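Local coordinates for putative transcriptional regulator protein, LacI family (Rhizobium etli, PDB 3MIZ) that probably represses transcription by binding cis-regulatory DNA, as LacI-family regulators generally do, at residues 78-83 / 141-146; 137-142 / 206-211; 147-152 / 231-236; 172-175 / 180-183. One frame throughout, in Å; residues are numbered along the deposited sequence.

Contact 1 of 4, residues 78-83 / 141-146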
# COMPACT_ATOMS: atom_id res chain seq x y z
N THR A 78 -8.79 12.84 0.17
CA THR A 78 -7.42 13.04 0.61
C THR A 78 -6.89 11.72 1.16
O THR A 78 -7.65 10.92 1.72
CB THR A 78 -7.34 14.14 1.69
OG1 THR A 78 -8.26 13.86 2.75
CG2 THR A 78 -7.69 15.50 1.07
N MSE A 79 -5.60 11.46 0.97
CA MSE A 79 -4.99 10.22 1.46
C MSE A 79 -5.03 10.14 2.98
O MSE A 79 -5.22 9.06 3.55
CB MSE A 79 -3.56 10.10 0.95
CG MSE A 79 -3.48 9.78 -0.53
SE MSE A 79 -4.35 8.09 -0.93
CE MSE A 79 -6.07 8.73 -1.60
N TYR A 80 -4.83 11.27 3.65
CA TYR A 80 -4.92 11.29 5.10
C TYR A 80 -5.86 12.42 5.47
O TYR A 80 -6.14 13.30 4.65
CB TYR A 80 -3.54 11.49 5.78
CG TYR A 80 -2.67 12.55 5.18
CD1 TYR A 80 -1.67 12.21 4.25
CD2 TYR A 80 -2.81 13.89 5.53
CE1 TYR A 80 -0.84 13.19 3.70
CE2 TYR A 80 -1.99 14.87 4.99
CZ TYR A 80 -1.00 14.51 4.08
OH TYR A 80 -0.17 15.47 3.56
N ARG A 81 -6.36 12.40 6.69
CA ARG A 81 -7.31 13.40 7.11
C ARG A 81 -6.75 14.82 7.05
O ARG A 81 -5.69 15.10 7.61
CB ARG A 81 -7.80 13.07 8.51
CG ARG A 81 -9.14 13.67 8.83
CD ARG A 81 -9.64 13.13 10.14
NE ARG A 81 -10.79 13.89 10.62
CZ ARG A 81 -11.38 13.68 11.78
NH1 ARG A 81 -10.92 12.73 12.59
NH2 ARG A 81 -12.41 14.42 12.14
N ARG A 82 -7.46 15.70 6.36
CA ARG A 82 -7.02 17.08 6.20
C ARG A 82 -8.19 18.05 6.29
O ARG A 82 -9.36 17.67 6.13
CB ARG A 82 -6.37 17.28 4.82
CG ARG A 82 -5.11 16.48 4.54
CD ARG A 82 -4.67 16.68 3.09
NE ARG A 82 -4.52 18.10 2.78
CZ ARG A 82 -4.47 18.61 1.55
NH1 ARG A 82 -4.57 17.82 0.49
NH2 ARG A 82 -4.35 19.92 1.38
N ILE A 83 -7.87 19.31 6.56
CA ILE A 83 -8.86 20.38 6.58
C ILE A 83 -8.34 21.25 5.43
O ILE A 83 -7.22 21.76 5.49
CB ILE A 83 -8.81 21.20 7.89
CG1 ILE A 83 -9.19 20.32 9.08
CG2 ILE A 83 -9.80 22.36 7.80
CD1 ILE A 83 -9.02 21.02 10.43
N PRO A 141 3.46 14.26 13.69
CA PRO A 141 2.68 15.38 14.26
C PRO A 141 2.04 16.33 13.25
O PRO A 141 1.10 17.05 13.58
CB PRO A 141 3.70 16.09 15.15
CG PRO A 141 4.63 15.01 15.55
CD PRO A 141 4.81 14.22 14.27
N ILE A 142 2.56 16.33 12.02
CA ILE A 142 2.00 17.21 11.00
C ILE A 142 0.60 16.72 10.62
O ILE A 142 -0.24 17.48 10.13
CB ILE A 142 2.88 17.22 9.73
CG1 ILE A 142 2.35 18.27 8.74
CG2 ILE A 142 2.88 15.86 9.07
CD1 ILE A 142 3.21 18.43 7.49
N LEU A 143 0.36 15.43 10.85
CA LEU A 143 -0.92 14.83 10.53
C LEU A 143 -1.99 15.16 11.56
O LEU A 143 -1.81 14.93 12.76
CB LEU A 143 -0.76 13.31 10.42
CG LEU A 143 0.10 12.84 9.25
CD1 LEU A 143 0.20 11.32 9.25
CD2 LEU A 143 -0.52 13.32 7.95
N LEU A 144 -3.11 15.68 11.08
CA LEU A 144 -4.22 16.04 11.95
C LEU A 144 -4.69 14.80 12.70
O LEU A 144 -4.93 14.85 13.91
CB LEU A 144 -5.39 16.58 11.12
CG LEU A 144 -6.66 16.81 11.95
CD1 LEU A 144 -6.43 17.95 12.94
CD2 LEU A 144 -7.84 17.10 11.04
N GLY A 145 -4.84 13.69 11.98
CA GLY A 145 -5.28 12.45 12.60
C GLY A 145 -4.38 12.02 13.74
O GLY A 145 -4.87 11.57 14.78
N ALA A 146 -3.07 12.15 13.54
CA ALA A 146 -2.11 11.76 14.57
C ALA A 146 -2.34 12.52 15.86
O ALA A 146 -2.34 11.93 16.95
CB ALA A 146 -0.69 12.01 14.08
O HOH W 1 -4.18 13.38 9.32
O HOH W 2 -3.62 16.78 8.25

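Contact 2 of 4, residues 137-142 / 206-211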
# COMPACT_ATOMS: atom_id res chain seq x y z
N ILE A 137 3.44 5.74 21.02
CA ILE A 137 4.46 6.24 20.11
C ILE A 137 3.70 6.95 18.99
O ILE A 137 2.95 6.34 18.22
CB ILE A 137 5.35 5.10 19.59
CG1 ILE A 137 5.99 4.37 20.78
CG2 ILE A 137 6.45 5.67 18.72
CD1 ILE A 137 6.98 3.29 20.38
N ARG A 138 3.90 8.27 18.95
CA ARG A 138 3.24 9.17 18.02
C ARG A 138 3.53 9.11 16.53
O ARG A 138 4.68 9.01 16.09
CB ARG A 138 3.49 10.62 18.47
CG ARG A 138 3.04 10.91 19.89
CD ARG A 138 3.57 12.26 20.34
NE ARG A 138 3.07 13.36 19.51
CZ ARG A 138 3.44 14.63 19.66
NH1 ARG A 138 4.32 14.96 20.60
NH2 ARG A 138 2.92 15.57 18.88
N LEU A 139 2.45 9.20 15.76
CA LEU A 139 2.53 9.24 14.31
C LEU A 139 2.94 10.68 14.00
O LEU A 139 2.84 11.56 14.86
CB LEU A 139 1.14 8.95 13.71
CG LEU A 139 0.94 9.01 12.20
CD1 LEU A 139 1.76 7.95 11.51
CD2 LEU A 139 -0.54 8.81 11.89
N ASN A 140 3.42 10.92 12.78
CA ASN A 140 3.86 12.24 12.33
C ASN A 140 2.94 13.35 12.84
O ASN A 140 1.77 13.41 12.47
CB ASN A 140 3.90 12.29 10.80
CG ASN A 140 4.74 13.45 10.28
OD1 ASN A 140 4.80 14.52 10.89
ND2 ASN A 140 5.37 13.24 9.13
N PRO A 141 3.46 14.26 13.69
CA PRO A 141 2.68 15.38 14.26
C PRO A 141 2.04 16.33 13.25
O PRO A 141 1.10 17.05 13.58
CB PRO A 141 3.70 16.09 15.15
CG PRO A 141 4.63 15.01 15.55
CD PRO A 141 4.81 14.22 14.27
N ILE A 142 2.56 16.33 12.02
CA ILE A 142 2.00 17.21 11.00
C ILE A 142 0.60 16.72 10.62
O ILE A 142 -0.24 17.48 10.13
CB ILE A 142 2.88 17.22 9.73
CG1 ILE A 142 2.35 18.27 8.74
CG2 ILE A 142 2.88 15.86 9.07
CD1 ILE A 142 3.21 18.43 7.49
N ASP A 206 -0.84 1.14 12.50
CA ASP A 206 -0.41 -0.24 12.29
C ASP A 206 0.98 -0.38 11.68
O ASP A 206 1.75 -1.24 12.08
CB ASP A 206 -1.42 -0.98 11.41
CG ASP A 206 -2.81 -1.01 12.03
OD1 ASP A 206 -2.92 -0.99 13.26
OD2 ASP A 206 -3.80 -1.09 11.26
N GLU A 207 1.29 0.47 10.70
CA GLU A 207 2.58 0.40 10.05
C GLU A 207 3.71 0.45 11.09
O GLU A 207 4.63 -0.36 11.06
CB GLU A 207 2.72 1.56 9.05
CG GLU A 207 3.85 1.38 8.08
CD GLU A 207 3.89 2.46 7.02
OE1 GLU A 207 2.82 2.77 6.45
OE2 GLU A 207 4.99 2.98 6.75
N MSE A 208 3.61 1.42 12.00
CA MSE A 208 4.61 1.61 13.06
C MSE A 208 4.72 0.40 13.99
O MSE A 208 5.79 0.15 14.59
CB MSE A 208 4.24 2.85 13.89
CG MSE A 208 4.22 4.18 13.14
SE MSE A 208 3.47 5.60 14.26
CE MSE A 208 4.92 5.73 15.51
N ALA A 209 3.63 -0.34 14.14
CA ALA A 209 3.61 -1.51 15.02
C ALA A 209 4.64 -2.55 14.61
O ALA A 209 5.13 -3.30 15.45
CB ALA A 209 2.22 -2.14 15.05
N ILE A 210 4.95 -2.62 13.31
CA ILE A 210 5.94 -3.58 12.86
C ILE A 210 7.24 -3.38 13.63
O ILE A 210 7.84 -4.33 14.12
CB ILE A 210 6.25 -3.44 11.35
CG1 ILE A 210 5.00 -3.76 10.52
CG2 ILE A 210 7.38 -4.41 10.96
CD1 ILE A 210 5.15 -3.39 9.04
N GLN A 211 7.68 -2.13 13.73
CA GLN A 211 8.93 -1.82 14.44
C GLN A 211 8.86 -2.04 15.94
O GLN A 211 9.87 -2.40 16.57
CB GLN A 211 9.35 -0.37 14.16
CG GLN A 211 9.67 -0.13 12.69
CD GLN A 211 10.23 1.25 12.44
OE1 GLN A 211 11.28 1.62 12.98
NE2 GLN A 211 9.54 2.02 11.61

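Contact 3 of 4, residues 147-152 / 231-236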
# COMPACT_ATOMS: atom_id res chain seq x y z
N GLU A 147 -2.56 13.83 15.74
CA GLU A 147 -2.78 14.67 16.90
C GLU A 147 -4.10 14.37 17.57
O GLU A 147 -4.20 14.39 18.80
CB GLU A 147 -2.72 16.14 16.50
CG GLU A 147 -2.16 17.07 17.57
CD GLU A 147 -0.72 16.74 17.95
OE1 GLU A 147 0.00 16.13 17.13
OE2 GLU A 147 -0.32 17.09 19.08
N LEU A 148 -5.14 14.12 16.78
CA LEU A 148 -6.45 13.81 17.37
C LEU A 148 -6.42 12.50 18.14
O LEU A 148 -7.07 12.37 19.17
CB LEU A 148 -7.52 13.74 16.29
CG LEU A 148 -7.81 15.05 15.57
CD1 LEU A 148 -8.89 14.83 14.51
CD2 LEU A 148 -8.27 16.09 16.59
N ARG A 149 -5.68 11.51 17.64
CA ARG A 149 -5.59 10.23 18.33
C ARG A 149 -4.85 10.42 19.66
O ARG A 149 -5.18 9.78 20.66
CB ARG A 149 -4.86 9.21 17.46
CG ARG A 149 -5.57 8.96 16.15
CD ARG A 149 -4.76 8.09 15.21
NE ARG A 149 -5.37 8.06 13.88
CZ ARG A 149 -4.89 7.39 12.85
NH1 ARG A 149 -3.78 6.67 12.96
NH2 ARG A 149 -5.53 7.43 11.69
N LEU A 150 -3.86 11.30 19.65
CA LEU A 150 -3.08 11.59 20.85
C LEU A 150 -3.94 12.38 21.84
O LEU A 150 -3.87 12.16 23.05
CB LEU A 150 -1.83 12.38 20.49
CG LEU A 150 -0.99 12.87 21.68
CD1 LEU A 150 -0.47 11.68 22.50
CD2 LEU A 150 0.16 13.71 21.16
N ASP A 151 -4.76 13.30 21.32
CA ASP A 151 -5.63 14.08 22.19
C ASP A 151 -6.55 13.12 22.94
O ASP A 151 -6.81 13.30 24.14
CB ASP A 151 -6.52 15.04 21.38
CG ASP A 151 -5.76 16.22 20.81
OD1 ASP A 151 -4.66 16.57 21.32
OD2 ASP A 151 -6.28 16.83 19.85
N ALA A 152 -7.03 12.10 22.24
CA ALA A 152 -7.94 11.12 22.82
C ALA A 152 -7.24 10.30 23.89
O ALA A 152 -7.80 10.06 24.96
CB ALA A 152 -8.49 10.20 21.75
N GLY A 231 -2.71 -1.17 17.52
CA GLY A 231 -2.35 -0.22 16.47
C GLY A 231 -3.52 0.67 16.10
O GLY A 231 -4.39 0.93 16.92
N PHE A 232 -3.52 1.15 14.86
CA PHE A 232 -4.60 1.99 14.37
C PHE A 232 -4.60 1.99 12.84
O PHE A 232 -3.53 2.08 12.22
CB PHE A 232 -4.44 3.43 14.89
CG PHE A 232 -5.74 4.18 15.00
CD1 PHE A 232 -6.50 4.45 13.86
CD2 PHE A 232 -6.21 4.60 16.24
CE1 PHE A 232 -7.72 5.14 13.96
CE2 PHE A 232 -7.42 5.29 16.35
CZ PHE A 232 -8.18 5.56 15.21
N ASP A 233 -5.80 1.89 12.27
CA ASP A 233 -6.08 1.90 10.82
C ASP A 233 -6.67 0.60 10.26
O ASP A 233 -7.52 0.63 9.38
CB ASP A 233 -4.82 2.16 9.99
CG ASP A 233 -4.26 3.56 10.16
OD1 ASP A 233 -4.83 4.39 10.90
OD2 ASP A 233 -3.21 3.81 9.53
N ASP A 234 -6.18 -0.51 10.79
CA ASP A 234 -6.48 -1.87 10.32
C ASP A 234 -5.99 -1.96 8.89
O ASP A 234 -6.75 -2.26 7.96
CB ASP A 234 -7.95 -2.27 10.39
CG ASP A 234 -8.13 -3.80 10.18
OD1 ASP A 234 -7.21 -4.56 10.57
OD2 ASP A 234 -9.17 -4.24 9.65
N PHE A 235 -4.71 -1.64 8.72
CA PHE A 235 -4.04 -1.71 7.43
C PHE A 235 -3.77 -3.20 7.27
O PHE A 235 -2.80 -3.71 7.83
CB PHE A 235 -2.73 -0.91 7.50
CG PHE A 235 -1.90 -0.94 6.24
CD1 PHE A 235 -2.49 -1.03 4.99
CD2 PHE A 235 -0.51 -0.82 6.31
CE1 PHE A 235 -1.72 -1.01 3.82
CE2 PHE A 235 0.27 -0.80 5.16
CZ PHE A 235 -0.34 -0.89 3.91
N ARG A 236 -4.64 -3.88 6.53
CA ARG A 236 -4.57 -5.33 6.33
C ARG A 236 -3.18 -5.92 6.04
O ARG A 236 -2.81 -6.94 6.61
CB ARG A 236 -5.52 -5.76 5.21
CG ARG A 236 -6.94 -5.21 5.30
CD ARG A 236 -7.04 -3.83 4.66
NE ARG A 236 -8.40 -3.55 4.19
CZ ARG A 236 -9.44 -3.33 5.00
NH1 ARG A 236 -9.28 -3.37 6.31
NH2 ARG A 236 -10.63 -3.09 4.48
O HOH W 3 -2.54 6.25 10.01

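Contact 4 of 4, residues 172-175 / 180-183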
# COMPACT_ATOMS: atom_id res chain seq x y z
N GLY A 172 7.73 9.11 17.10
CA GLY A 172 8.34 7.99 16.41
C GLY A 172 8.88 8.43 15.06
O GLY A 172 9.65 7.72 14.43
N MSE A 173 8.47 9.62 14.63
CA MSE A 173 8.90 10.11 13.33
C MSE A 173 8.55 11.58 13.18
O MSE A 173 7.75 12.12 13.94
CB MSE A 173 8.19 9.35 12.23
CG MSE A 173 6.72 9.67 12.22
SE MSE A 173 5.79 8.74 10.84
CE MSE A 173 5.82 6.95 11.60
N ASP A 174 9.13 12.20 12.17
CA ASP A 174 8.88 13.60 11.87
C ASP A 174 9.40 13.90 10.48
O ASP A 174 10.15 13.11 9.91
CB ASP A 174 9.54 14.51 12.91
CG ASP A 174 11.02 14.25 13.06
OD1 ASP A 174 11.76 14.34 12.06
OD2 ASP A 174 11.45 13.97 14.20
N GLY A 175 9.01 15.04 9.92
CA GLY A 175 9.46 15.39 8.59
C GLY A 175 8.32 15.31 7.59
O GLY A 175 7.15 15.17 7.98
N GLU A 180 9.56 10.65 5.95
CA GLU A 180 9.98 11.03 7.28
C GLU A 180 11.30 10.47 7.77
O GLU A 180 11.85 9.51 7.23
CB GLU A 180 8.90 10.65 8.30
CG GLU A 180 7.59 11.36 8.08
CD GLU A 180 6.50 10.44 7.56
OE1 GLU A 180 6.81 9.57 6.72
OE2 GLU A 180 5.34 10.60 7.99
N ASN A 181 11.79 11.13 8.81
CA ASN A 181 12.99 10.73 9.52
C ASN A 181 12.26 9.76 10.45
O ASN A 181 11.45 10.19 11.26
CB ASN A 181 13.55 11.95 10.25
CG ASN A 181 14.62 11.60 11.26
OD1 ASN A 181 15.27 10.56 11.18
ND2 ASN A 181 14.82 12.50 12.22
N ASN A 182 12.52 8.47 10.30
CA ASN A 182 11.80 7.47 11.09
C ASN A 182 12.65 6.74 12.13
O ASN A 182 13.63 6.09 11.79
CB ASN A 182 11.15 6.48 10.11
CG ASN A 182 10.27 5.47 10.81
OD1 ASN A 182 10.72 4.75 11.69
ND2 ASN A 182 9.00 5.41 10.40
N TYR A 183 12.25 6.85 13.39
CA TYR A 183 12.99 6.21 14.48
C TYR A 183 12.08 5.46 15.45
O TYR A 183 12.32 5.46 16.66
CB TYR A 183 13.80 7.27 15.25
CG TYR A 183 13.07 8.58 15.47
CD1 TYR A 183 13.07 9.56 14.48
CD2 TYR A 183 12.36 8.83 16.65
CE1 TYR A 183 12.38 10.77 14.65
CE2 TYR A 183 11.66 10.03 16.83
CZ TYR A 183 11.67 10.99 15.82
OH TYR A 183 10.98 12.18 15.97

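Contact 1 of 4, residues 78-83 / 141-146
Methyl CD2 of L143 rests on one face of the Y80 ring, the tight part of this contact. Here residues 78-83 of the N-terminal lobe meet the start of helix 144-160 in the C-terminal lobe, a bridge between the two halves of a periplasmic binding protein-like fold. The methyl carbon L143 CD2 lies 3.6 Å from the centroid of the Y80 ring and 20° off its normal, so it is a CH-pi contact; its closest ring atom is Y80 CD2 at 3.4 Å, which places it off centre toward the rim. The ring is turned there by a chi1 of 45°, with Y80 CG between the backbone N and the carbonyl carbon. An alanine in place of Y80 would probably open a gap beneath L143 and leave its methyl without the aromatic face it covers. L144 covers much of the R81 and I83 surface, but at longer range: its CD2 is 4.0 Å from I83 CG1, the two side chains crossing at about a right angle. The guanidinium of R81 forms salt bridges with D115 and E112 of the same chain. The loose side is water-bridged, with no direct hydrogen bond between the segments, just after the N-cap residue L143. One water donates a hydrogen bond to R81 O (2.7 Å) and accepts from L144 N (3.1 Å); the other donates to R81 O at 2.9 Å and accepts one from G145 N at 2.8 Å.

Contact 2 of 4, residues 137-142 / 206-211
The side chain of selenomethionine M208 reaches from helix 206-217 to I137 and L139 at the end of strand 134-138, and it alone carries the helix's share of the contact. A helix thus packs on the end of a central-sheet strand in the periplasmic binding protein-like C-terminal lobe. Its apolar contacts come first. Methyl CE of M208 touches I137 CG2 at 3.6 Å, and its SE lies 3.8 Å from L139 CA and 4.0 Å from L139 CD1. A bend at chi3 (70°) turns the methyl from L139 back toward I137, which is how one side chain reaches both. A second kind of contact is with backbone oxygens: M208 CE is 3.3 Å from R138 O and 3.4 Å from I137 O, so the methyl abuts two successive carbonyls, with no hydrogen bond across the segments. The polar interaction is internal to 137-142, where N140 OD1 accepts from I142 N at 3.1 Å with an N-H...O angle of 167°, forming an Asx turn as the chain leaves the strand. Strand 134-138 lies between strands 167-174 and 200-203. Around the contact, I137 packs on A188 and M191 of helix 184-192, L139 meets A146 and R149 of helix 144-160, and M208 also touches M173 and V184.

Contact 3 of 4, residues 147-152 / 231-236
R149 lays its guanidinium flat on one face of the F232 ring: the planes are 10° apart and their centres 4.0 Å. Over the middle of the guanidinium stands F232 CD1, 3.5 Å from R149 CZ, and R149 CZ is 30° off the ring normal, a cation-pi geometry with some offset. The R149 chain is extended from CG to NE (chi2 173°), which lays CD as well as the guanidinium along the ring; R149 CD is 3.9 Å from the F232 centroid, almost straight above it, and adds a CH-pi contact. D233 approaches the guanidinium obliquely, its carboxylate plane roughly perpendicular to it. D233 OD1 is 3.2 Å from both R149 NH1 and R149 NH2, but the N-H groups point well off the line to D233 OD1, so both hydrogen bonds are weak, within a salt bridge. The loop 231-236 follows strand 228-230 of the C-terminal lobe in the periplasmic binding protein-like fold, and the long side chain of R149, early in helix 144-160, reaches it, facing the region between the lobes, where relatives in the LacI family hold their effectors. The stronger polar partner of the arginine is D115, whose OD1 forms a salt bridge with NE, and NH1 donates to G204 O. A leucine in place of R149 would probably leave the F232 face without its cation and D233 and D115 without a shared positive partner. A water adds a link, accepting from R149 NH1 and donating to D233 OD2 at 2.6 Å.

Contact 4 of 4, residues 172-175 / 180-183
The ring of Y183 lies over the backbone of G172 and M173, with G172 O above the middle of one face and M173 N nearer the rim. At the ring edge, in its plane, is D174 OD2. The Y183 hydroxyl OH donates to D174 OD2 at 2.6 Å; the carboxylate and ring planes are 53° apart, and the hydroxyl reaches the oxygen from above the carboxylate plane. D174 also runs side by side with N181, both pointing the same way on one face of the sheet, with D174 OD1 3.5 Å from N181 CB. Selenomethionine M173 and N182 share the other face. With M173 CG between the backbone N and the carbonyl carbon (chi1 68°) and chi2 extended, M173 SE comes within van der Waals contact of E180 OE2, at 3.4 Å; the chi3 bend (73°) turns CE toward N182 ND2, 3.7 Å away. E180 OE2 accepts its hydrogen bond from N140 ND2, and N182 OD1 is taken by Q211 NE2. The backbone pairing sets the register and decides which residues share a face: N181 N donates to D174 O at 2.8 Å, D174 N to N181 O and Y183 N to G172 O. This is an antiparallel beta hairpin at the edge of the C-terminal lobe's mixed sheet.

From the N terminus, contact 1 comes first: 78-83 waits 57 residues for 141-146, and its closure ties the two lobes. Contact 2 opens at 137-142, sharing P141 and I142 with contact 1, and closes at 206-211, joining strand 134-138 to helix 206-217. Contact 3 starts at 147-152, inside that loop, and closes only at 231-236, so contacts 2 and 3 cross; D206 N to F232 O, 2.9 Å apart, probably links them by a hydrogen bond. Contact 4, a short hairpin, is nested within both loops and meets contact 2 through N140 and the M208-M173 packing. Helix 144-160 serves contacts 1 and 3, which lie on successive turns of it.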